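Local coordinates for water-Soluble Chlorophyll Protein (Brassica oleracea var. botrytis, PDB 6S2Z), which binds chlorophyll, here chlorophyll b, in a water-soluble tetramer built from beta-trefoil subunits of the Kunitz protease-inhibitor family, at residues A[41-46]-A[85-90]; A[30-35]-A[54-59]. One frame throughout, in Å; residues are numbered along the deposited sequence.

In the fold
Contacts 1 and 2 lie with their centres about 9 Å apart, on the same side of the chain's centre, and both touch one chlorophyll b. Along the chain their segments alternate: 30-35, 41-46, 54-59, then 85-90. The antiparallel pair of strands 30-33 and 44-47 joins them directly, with probable backbone hydrogen bonds from Gly44 N to Ala33 O and between Thr46 O and Val31 N, both 2.8 Å. Contact 2 supplies the magnesium ligand on one face of the macrocycle, whereas contact 1 lines the edge that carries the formyl and vinyl groups. Both also touch a second subunit, so the pigment pocket lies close to a subunit interface of the tetramer.

Contact 1: A[41-46]-A[85-90]; sequences CPLGIT and EIWPVC. With CHL (chlorophyll b), chain B.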
loop_
_atom_site.group_PDB
_atom_site.type_symbol
_atom_site.label_atom_id
_atom_site.label_comp_id
_atom_site.label_asym_id
_atom_site.label_seq_id
_atom_site.Cartn_x
_atom_site.Cartn_y
_atom_site.Cartn_z
ATOM N N CYS A 41 7.249 -8.991 -5.019
ATOM C CA CYS A 41 7.762 -9.669 -6.197
ATOM C C CYS A 41 8.041 -11.120 -5.828
ATOM O O CYS A 41 8.553 -11.373 -4.748
ATOM C CB CYS A 41 9.030 -9.022 -6.735
ATOM S SG CYS A 41 8.801 -7.278 -7.146
ATOM N N PRO A 42 7.705 -12.104 -6.698
ATOM C CA PRO A 42 7.078 -11.813 -7.994
ATOM C C PRO A 42 5.567 -11.576 -7.919
ATOM O O PRO A 42 4.908 -12.047 -7.005
ATOM C CB PRO A 42 7.404 -13.081 -8.805
ATOM C CG PRO A 42 7.483 -14.196 -7.771
ATOM C CD PRO A 42 7.969 -13.542 -6.492
ATOM N N LEU A 43 5.024 -10.860 -8.907
ATOM C CA LEU A 43 3.602 -10.581 -8.991
ATOM C C LEU A 43 2.835 -11.841 -9.377
ATOM O O LEU A 43 3.367 -12.697 -10.078
ATOM C CB LEU A 43 3.361 -9.477 -10.034
ATOM C CG LEU A 43 4.006 -8.130 -9.688
ATOM C CD1 LEU A 43 4.106 -7.223 -10.905
ATOM C CD2 LEU A 43 3.257 -7.450 -8.538
ATOM N N GLY A 44 1.559 -11.905 -8.984
ATOM C CA GLY A 44 0.677 -12.933 -9.508
ATOM C C GLY A 44 -0.181 -12.376 -10.633
ATOM O O GLY A 44 0.086 -11.283 -11.123
ATOM N N ILE A 45 -1.208 -13.136 -11.032
ATOM C CA ILE A 45 -2.079 -12.775 -12.138
ATOM C C ILE A 45 -3.510 -12.962 -11.665
ATOM O O ILE A 45 -3.822 -13.926 -10.981
ATOM C CB ILE A 45 -1.786 -13.609 -13.405
ATOM C CG1 ILE A 45 -0.286 -13.670 -13.696
ATOM C CG2 ILE A 45 -2.565 -13.077 -14.606
ATOM C CD1 ILE A 45 0.050 -14.334 -15.036
ATOM N N THR A 46 -4.364 -12.004 -12.015
ATOM C CA THR A 46 -5.669 -11.853 -11.414
ATOM C C THR A 46 -6.626 -11.467 -12.538
ATOM O O THR A 46 -6.216 -10.811 -13.505
ATOM C CB THR A 46 -5.608 -10.745 -10.345
ATOM O OG1 THR A 46 -4.581 -11.098 -9.414
ATOM C CG2 THR A 46 -6.919 -10.539 -9.621
ATOM N N GLU A 85 5.141 -1.159 -21.848
ATOM C CA GLU A 85 6.213 -0.175 -21.777
ATOM C C GLU A 85 6.488 0.164 -20.314
ATOM O O GLU A 85 7.611 0.050 -19.844
ATOM C CB GLU A 85 5.844 1.095 -22.553
ATOM C CG GLU A 85 7.041 1.740 -23.236
ATOM C CD GLU A 85 7.448 0.985 -24.489
ATOM O OE1 GLU A 85 7.106 1.455 -25.598
ATOM O OE2 GLU A 85 8.071 -0.085 -24.354
ATOM N N ILE A 86 5.429 0.577 -19.615
ATOM C CA ILE A 86 5.464 0.909 -18.200
ATOM C C ILE A 86 5.509 -0.392 -17.395
ATOM O O ILE A 86 4.672 -1.273 -17.589
ATOM C CB ILE A 86 4.223 1.766 -17.859
ATOM C CG1 ILE A 86 4.335 3.172 -18.467
ATOM C CG2 ILE A 86 3.966 1.805 -16.349
ATOM C CD1 ILE A 86 3.134 3.605 -19.286
ATOM N N TRP A 87 6.500 -0.505 -16.507
ATOM C CA TRP A 87 6.607 -1.619 -15.575
ATOM C C TRP A 87 7.421 -1.152 -14.369
ATOM O O TRP A 87 8.650 -1.264 -14.368
ATOM C CB TRP A 87 7.223 -2.836 -16.285
ATOM C CG TRP A 87 6.993 -4.161 -15.615
ATOM C CD1 TRP A 87 7.778 -4.746 -14.660
ATOM C CD2 TRP A 87 5.928 -5.092 -15.884
ATOM N NE1 TRP A 87 7.247 -5.954 -14.286
ATOM C CE2 TRP A 87 6.117 -6.195 -15.024
ATOM C CE3 TRP A 87 4.826 -5.097 -16.747
ATOM C CZ2 TRP A 87 5.251 -7.287 -15.019
ATOM C CZ3 TRP A 87 3.969 -6.179 -16.743
ATOM C CH2 TRP A 87 4.178 -7.258 -15.885
ATOM N N PRO A 88 6.770 -0.546 -13.342
ATOM C CA PRO A 88 7.473 0.094 -12.228
ATOM C C PRO A 88 8.013 -0.764 -11.092
ATOM O O PRO A 88 8.811 -0.272 -10.298
ATOM C CB PRO A 88 6.402 0.977 -11.570
ATOM C CG PRO A 88 5.095 0.323 -11.923
ATOM C CD PRO A 88 5.320 -0.333 -13.266
ATOM N N VAL A 89 7.548 -2.013 -10.976
ATOM C CA VAL A 89 8.043 -2.890 -9.926
ATOM C C VAL A 89 8.440 -4.250 -10.505
ATOM O O VAL A 89 7.961 -4.648 -11.567
ATOM C CB VAL A 89 7.033 -3.028 -8.769
ATOM C CG1 VAL A 89 6.741 -1.690 -8.106
ATOM C CG2 VAL A 89 5.747 -3.695 -9.215
ATOM N N CYS A 90 9.307 -4.960 -9.765
ATOM C CA CYS A 90 9.657 -6.347 -10.029
ATOM C C CYS A 90 10.459 -6.451 -11.317
ATOM O O CYS A 90 10.255 -7.372 -12.104
ATOM C CB CYS A 90 8.411 -7.224 -10.117
ATOM S SG CYS A 90 7.411 -7.163 -8.606
HETATM MG MG CHL B . -1.838 -4.558 -11.460
HETATM C CHA CHL B . -5.149 -4.151 -12.085
HETATM C CHB CHL B . -2.595 -4.532 -8.172
HETATM C CHC CHL B . 1.463 -4.345 -10.751
HETATM C CHD CHL B . -1.148 -3.683 -14.785
HETATM N NA CHL B . -3.520 -4.606 -10.346
HETATM C C1A CHL B . -4.706 -4.567 -10.747
HETATM C C2A CHL B . -5.732 -4.841 -9.728
HETATM C C3A CHL B . -4.928 -4.758 -8.476
HETATM C C4A CHL B . -3.581 -4.619 -9.028
HETATM C CMA CHL B . -5.299 -3.531 -7.685
HETATM C CAA CHL B . -6.579 -6.086 -9.952
HETATM C CBA CHL B . -7.511 -6.455 -8.826
HETATM C CGA CHL B . -8.883 -5.852 -8.821
HETATM O O1A CHL B . -9.740 -6.328 -9.440
HETATM O O2A CHL B . -9.179 -4.747 -7.981
HETATM N NB CHL B . -0.732 -4.486 -9.715
HETATM C C1B CHL B . -1.169 -4.449 -8.466
HETATM C C2B CHL B . -0.167 -4.327 -7.415
HETATM C C3B CHL B . 1.024 -4.272 -8.210
HETATM C C4B CHL B . 0.568 -4.377 -9.589
HETATM C CMB CHL B . -0.337 -4.260 -5.935
HETATM C CAB CHL B . 2.416 -4.157 -7.744
HETATM C CBB CHL B . 2.798 -3.304 -6.872
HETATM N NC CHL B . -0.134 -4.102 -12.556
HETATM C C1C CHL B . 1.106 -4.042 -12.133
HETATM C C2C CHL B . 2.078 -3.698 -13.166
HETATM C C3C CHL B . 1.325 -3.506 -14.350
HETATM C C4C CHL B . -0.016 -3.761 -13.851
HETATM C CMC CHL B . 3.536 -3.531 -13.109
HETATM O OMC CHL B . 4.157 -3.736 -12.130
HETATM C CAC CHL B . 1.817 -3.114 -15.709
HETATM C CBC CHL B . 1.894 -1.638 -15.829
HETATM N ND CHL B . -2.855 -4.040 -13.152
HETATM C C1D CHL B . -2.546 -3.693 -14.376
HETATM C C2D CHL B . -3.732 -3.371 -15.199
HETATM C C3D CHL B . -4.768 -3.602 -14.210
HETATM C C4D CHL B . -4.186 -3.963 -13.118
HETATM C CMD CHL B . -3.972 -2.995 -16.629
HETATM C CAD CHL B . -6.225 -3.561 -14.000
HETATM O OBD CHL B . -7.073 -3.289 -14.867
HETATM C CBD CHL B . -6.513 -3.934 -12.608
HETATM C CGD CHL B . -7.346 -2.913 -11.915
HETATM O O1D CHL B . -8.433 -3.153 -11.560
HETATM O O2D CHL B . -6.896 -1.611 -11.662
HETATM C CED CHL B . -7.778 -0.619 -11.293
HETATM C C1 CHL B . -9.900 -3.588 -8.281
HETATM C C2 CHL B . -9.915 -2.797 -7.020
HETATM C C3 CHL B . -9.885 -1.470 -7.019
HETATM C C4 CHL B . -9.880 -0.732 -8.284
HETATM C C5 CHL B . -9.873 -0.706 -5.757
HETATM C C6 CHL B . -8.600 0.089 -5.658
HETATM C C7 CHL B . -7.341 -0.687 -5.943
HETATM C C8 CHL B . -6.135 0.224 -5.834
HETATM C C9 CHL B . -5.564 0.596 -7.184
HETATM C C10 CHL B . -5.080 -0.364 -4.928
HETATM C C11 CHL B . -5.547 -0.276 -3.517
HETATM C C12 CHL B . -4.359 -0.385 -2.609
HETATM C C13 CHL B . -4.729 -0.832 -1.211
HETATM C C14 CHL B . -5.524 0.209 -0.469
HETATM C C15 CHL B . -3.467 -1.156 -0.445
HETATM C C16 CHL B . -3.771 -1.961 0.806
HETATM C C17 CHL B . -2.524 -2.255 1.622
HETATM C C18 CHL B . -2.786 -3.385 2.589
HETATM C C19 CHL B . -1.596 -4.275 2.693
HETATM C C20 CHL B . -3.051 -2.813 3.933
#
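Cys41 and Cys90 are joined covalently, SG to SG at 2.0 Å, with a disulfide torsion of -91°, near the relaxed right angle. In both cysteines SG stands anti to the carbonyl carbon, beside the backbone N (chi1 -57° and -58°), and both CA-CB bonds lead toward the partner segment. Leu43 packs against the same bridge, its CG 3.7 Å from Cys90 SG. Its CD1 reaches onward to Val89 CG2 at 4.2 Å and approaches the Trp87 ring obliquely, 4.3 Å from CZ2. Direct contact between 41-46 and 85-90 is by the disulfide and apolar packing, and both also pack on the chlorophyll.

The next layer is chlorophyll b. Val89 CG2, set between its backbone N and carbonyl carbon, comes within 3.3 Å of the formyl oxygen OMC, while Leu43 CD2 lies 3.5 Å from vinyl carbon CAB. The formyl carbon CMC sits over the centre of one face of Trp87, 4.0 Å above the plane, and Pro88 CD also approaches this carbon.

Further out, Trp87 touches Pro32, the residue that binds the magnesium, as well as Phe82 and Ile113. Asn91 ND2 is hydrogen-bonded to Trp87 O, and Pro88 packs on Leu152 of the second subunit. The disulfide ties the loop 85-90 to the loop that leads into strand 44-47. Leu43, Trp87, Pro88 and Val89 offer the formyl group carbon atoms and a ring face, so their part in holding it is probably van der Waals; any polar partner of OMC would have to come from other groups or water.

Contact 2: A[30-35]-A[54-59]; sequences LVPAAI and PGLPVS. With CHL (chlorophyll b), chain B.
Leu56 folds over Pro32 in this beta-trefoil subunit, where the segment leading into strand 58-62 passes beside strand 30-33. With CG anti to the backbone N (chi1 -171°) and chi2 at 69°, Leu56 brings CD2 to 3.6 Å from Pro32 CG and equally close to its CD; the two side chains cross at about a right angle. Phe82 touches both residues, and Trp87 also packs on Leu56.

One direct backbone hydrogen bond joins the segments: Leu56 N donates to Leu30 O at 3.1 Å with an N-H...O angle of 149°. A water donates to this same oxygen and to Leu56 O, bridging the segments a second time. Gly55 CA lies 3.5 Å from Leu30 O, its backbone in a positive-phi conformation.

Val31 turns both methyls to the chlorophyll. CG1, anti to the carbonyl carbon, lies 3.4 Å from C3D and also meets Leu56 N, while CG2 contacts CHA and C4D. Ala33 CB touches the macrocycle near C4A. Pro32 lays its ring along the same side of the pigment, and its carbonyl O is the axial ligand of magnesium, 2.2 Å from MG.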
loop_
_atom_site.group_PDB
_atom_site.type_symbol
_atom_site.label_atom_id
_atom_site.label_comp_id
_atom_site.label_asym_id
_atom_site.label_seq_id
_atom_site.Cartn_x
_atom_site.Cartn_y
_atom_site.Cartn_z
ATOM N N LEU A 30 -7.185 -10.367 -17.719
ATOM C CA LEU A 30 -6.161 -10.810 -16.787
ATOM C C LEU A 30 -5.082 -9.740 -16.692
ATOM O O LEU A 30 -4.692 -9.124 -17.698
ATOM C CB LEU A 30 -5.580 -12.152 -17.263
ATOM C CG LEU A 30 -6.581 -13.319 -17.268
ATOM C CD1 LEU A 30 -5.884 -14.664 -17.453
ATOM C CD2 LEU A 30 -7.431 -13.332 -16.001
ATOM N N VAL A 31 -4.601 -9.533 -15.458
ATOM C CA VAL A 31 -3.683 -8.435 -15.186
ATOM C C VAL A 31 -2.684 -8.884 -14.134
ATOM O O VAL A 31 -2.971 -9.799 -13.367
ATOM C CB VAL A 31 -4.422 -7.160 -14.716
ATOM C CG1 VAL A 31 -5.361 -6.595 -15.787
ATOM C CG2 VAL A 31 -5.141 -7.367 -13.388
ATOM N N PRO A 32 -1.484 -8.250 -14.081
ATOM C CA PRO A 32 -0.583 -8.398 -12.941
ATOM C C PRO A 32 -1.233 -7.804 -11.700
ATOM O O PRO A 32 -1.836 -6.733 -11.773
ATOM C CB PRO A 32 0.668 -7.570 -13.289
ATOM C CG PRO A 32 0.562 -7.344 -14.781
ATOM C CD PRO A 32 -0.912 -7.397 -15.139
ATOM N N ALA A 33 -1.070 -8.510 -10.571
ATOM C CA ALA A 33 -1.416 -8.012 -9.247
ATOM C C ALA A 33 -0.628 -8.796 -8.201
ATOM O O ALA A 33 -0.376 -9.984 -8.381
ATOM C CB ALA A 33 -2.897 -8.101 -8.982
ATOM N N ALA A 34 -0.208 -8.100 -7.133
ATOM C CA ALA A 34 0.516 -8.726 -6.042
ATOM C C ALA A 34 -0.383 -9.747 -5.353
ATOM O O ALA A 34 -1.585 -9.512 -5.161
ATOM C CB ALA A 34 1.011 -7.677 -5.071
ATOM N N ILE A 35 0.232 -10.891 -5.020
ATOM C CA ILE A 35 -0.401 -11.938 -4.242
ATOM C C ILE A 35 0.250 -11.976 -2.861
ATOM O O ILE A 35 -0.223 -12.652 -1.961
ATOM C CB ILE A 35 -0.317 -13.309 -4.958
ATOM C CG1 ILE A 35 1.095 -13.641 -5.444
ATOM C CG2 ILE A 35 -1.308 -13.400 -6.103
ATOM C CD1 ILE A 35 1.228 -15.028 -6.005
ATOM N N PRO A 54 -9.836 -4.146 -20.062
ATOM C CA PRO A 54 -9.694 -5.227 -21.040
ATOM C C PRO A 54 -8.616 -6.245 -20.679
ATOM O O PRO A 54 -8.549 -7.312 -21.300
ATOM C CB PRO A 54 -9.330 -4.461 -22.322
ATOM C CG PRO A 54 -8.525 -3.241 -21.817
ATOM C CD PRO A 54 -9.182 -2.891 -20.499
ATOM N N GLY A 55 -7.794 -5.892 -19.671
ATOM C CA GLY A 55 -6.613 -6.639 -19.266
ATOM C C GLY A 55 -5.315 -5.989 -19.748
ATOM O O GLY A 55 -5.317 -5.085 -20.590
ATOM N N LEU A 56 -4.186 -6.475 -19.230
ATOM C CA LEU A 56 -2.902 -6.082 -19.764
ATOM C C LEU A 56 -2.560 -7.007 -20.936
ATOM O O LEU A 56 -2.726 -8.217 -20.839
ATOM C CB LEU A 56 -1.846 -6.120 -18.655
ATOM C CG LEU A 56 -0.496 -5.515 -19.050
ATOM C CD1 LEU A 56 -0.602 -3.993 -19.225
ATOM C CD2 LEU A 56 0.575 -5.883 -18.038
ATOM N N PRO A 57 -2.124 -6.463 -22.092
ATOM C CA PRO A 57 -1.806 -7.283 -23.261
ATOM C C PRO A 57 -0.721 -8.328 -23.038
ATOM O O PRO A 57 0.238 -8.082 -22.294
ATOM C CB PRO A 57 -1.294 -6.257 -24.282
ATOM C CG PRO A 57 -2.027 -4.991 -23.890
ATOM C CD PRO A 57 -2.045 -5.019 -22.373
ATOM N N VAL A 58 -0.889 -9.471 -23.722
ATOM C CA VAL A 58 0.120 -10.517 -23.770
ATOM C C VAL A 58 0.466 -10.856 -25.223
ATOM O O VAL A 58 -0.257 -10.505 -26.169
ATOM C CB VAL A 58 -0.348 -11.774 -23.025
ATOM C CG1 VAL A 58 -0.795 -11.453 -21.610
ATOM C CG2 VAL A 58 -1.457 -12.470 -23.808
ATOM N N SER A 59 1.589 -11.567 -25.380
ATOM C CA SER A 59 1.926 -12.172 -26.654
ATOM C C SER A 59 2.391 -13.602 -26.410
ATOM O O SER A 59 2.859 -13.936 -25.315
ATOM C CB SER A 59 2.945 -11.357 -27.413
ATOM O OG SER A 59 4.182 -11.344 -26.724
HETATM MG MG CHL B . -1.838 -4.558 -11.460
HETATM C CHA CHL B . -5.149 -4.151 -12.085
HETATM C CHB CHL B . -2.595 -4.532 -8.172
HETATM C CHC CHL B . 1.463 -4.345 -10.751
HETATM C CHD CHL B . -1.148 -3.683 -14.785
HETATM N NA CHL B . -3.520 -4.606 -10.346
HETATM C C1A CHL B . -4.706 -4.567 -10.747
HETATM C C2A CHL B . -5.732 -4.841 -9.728
HETATM C C3A CHL B . -4.928 -4.758 -8.476
HETATM C C4A CHL B . -3.581 -4.619 -9.028
HETATM C CMA CHL B . -5.299 -3.531 -7.685
HETATM C CAA CHL B . -6.579 -6.086 -9.952
HETATM C CBA CHL B . -7.511 -6.455 -8.826
HETATM C CGA CHL B . -8.883 -5.852 -8.821
HETATM O O1A CHL B . -9.740 -6.328 -9.440
HETATM O O2A CHL B . -9.179 -4.747 -7.981
HETATM N NB CHL B . -0.732 -4.486 -9.715
HETATM C C1B CHL B . -1.169 -4.449 -8.466
HETATM C C2B CHL B . -0.167 -4.327 -7.415
HETATM C C3B CHL B . 1.024 -4.272 -8.210
HETATM C C4B CHL B . 0.568 -4.377 -9.589
HETATM C CMB CHL B . -0.337 -4.260 -5.935
HETATM C CAB CHL B . 2.416 -4.157 -7.744
HETATM C CBB CHL B . 2.798 -3.304 -6.872
HETATM N NC CHL B . -0.134 -4.102 -12.556
HETATM C C1C CHL B . 1.106 -4.042 -12.133
HETATM C C2C CHL B . 2.078 -3.698 -13.166
HETATM C C3C CHL B . 1.325 -3.506 -14.350
HETATM C C4C CHL B . -0.016 -3.761 -13.851
HETATM C CMC CHL B . 3.536 -3.531 -13.109
HETATM O OMC CHL B . 4.157 -3.736 -12.130
HETATM C CAC CHL B . 1.817 -3.114 -15.709
HETATM C CBC CHL B . 1.894 -1.638 -15.829
HETATM N ND CHL B . -2.855 -4.040 -13.152
HETATM C C1D CHL B . -2.546 -3.693 -14.376
HETATM C C2D CHL B . -3.732 -3.371 -15.199
HETATM C C3D CHL B . -4.768 -3.602 -14.210
HETATM C C4D CHL B . -4.186 -3.963 -13.118
HETATM C CMD CHL B . -3.972 -2.995 -16.629
HETATM C CAD CHL B . -6.225 -3.561 -14.000
HETATM O OBD CHL B . -7.073 -3.289 -14.867
HETATM C CBD CHL B . -6.513 -3.934 -12.608
HETATM C CGD CHL B . -7.346 -2.913 -11.915
HETATM O O1D CHL B . -8.433 -3.153 -11.560
HETATM O O2D CHL B . -6.896 -1.611 -11.662
HETATM C CED CHL B . -7.778 -0.619 -11.293
HETATM C C1 CHL B . -9.900 -3.588 -8.281
HETATM C C2 CHL B . -9.915 -2.797 -7.020
HETATM C C3 CHL B . -9.885 -1.470 -7.019
HETATM C C4 CHL B . -9.880 -0.732 -8.284
HETATM C C5 CHL B . -9.873 -0.706 -5.757
HETATM C C6 CHL B . -8.600 0.089 -5.658
HETATM C C7 CHL B . -7.341 -0.687 -5.943
HETATM C C8 CHL B . -6.135 0.224 -5.834
HETATM C C9 CHL B . -5.564 0.596 -7.184
HETATM C C10 CHL B . -5.080 -0.364 -4.928
HETATM C C11 CHL B . -5.547 -0.276 -3.517
HETATM C C12 CHL B . -4.359 -0.385 -2.609
HETATM C C13 CHL B . -4.729 -0.832 -1.211
HETATM C C14 CHL B . -5.524 0.209 -0.469
HETATM C C15 CHL B . -3.467 -1.156 -0.445
HETATM C C16 CHL B . -3.771 -1.961 0.806
HETATM C C17 CHL B . -2.524 -2.255 1.622
HETATM C C18 CHL B . -2.786 -3.385 2.589
HETATM C C19 CHL B . -1.596 -4.275 2.693
HETATM C C20 CHL B . -3.051 -2.813 3.933
HETATM O O HOH W 1 -4.844 -9.932 -20.527
#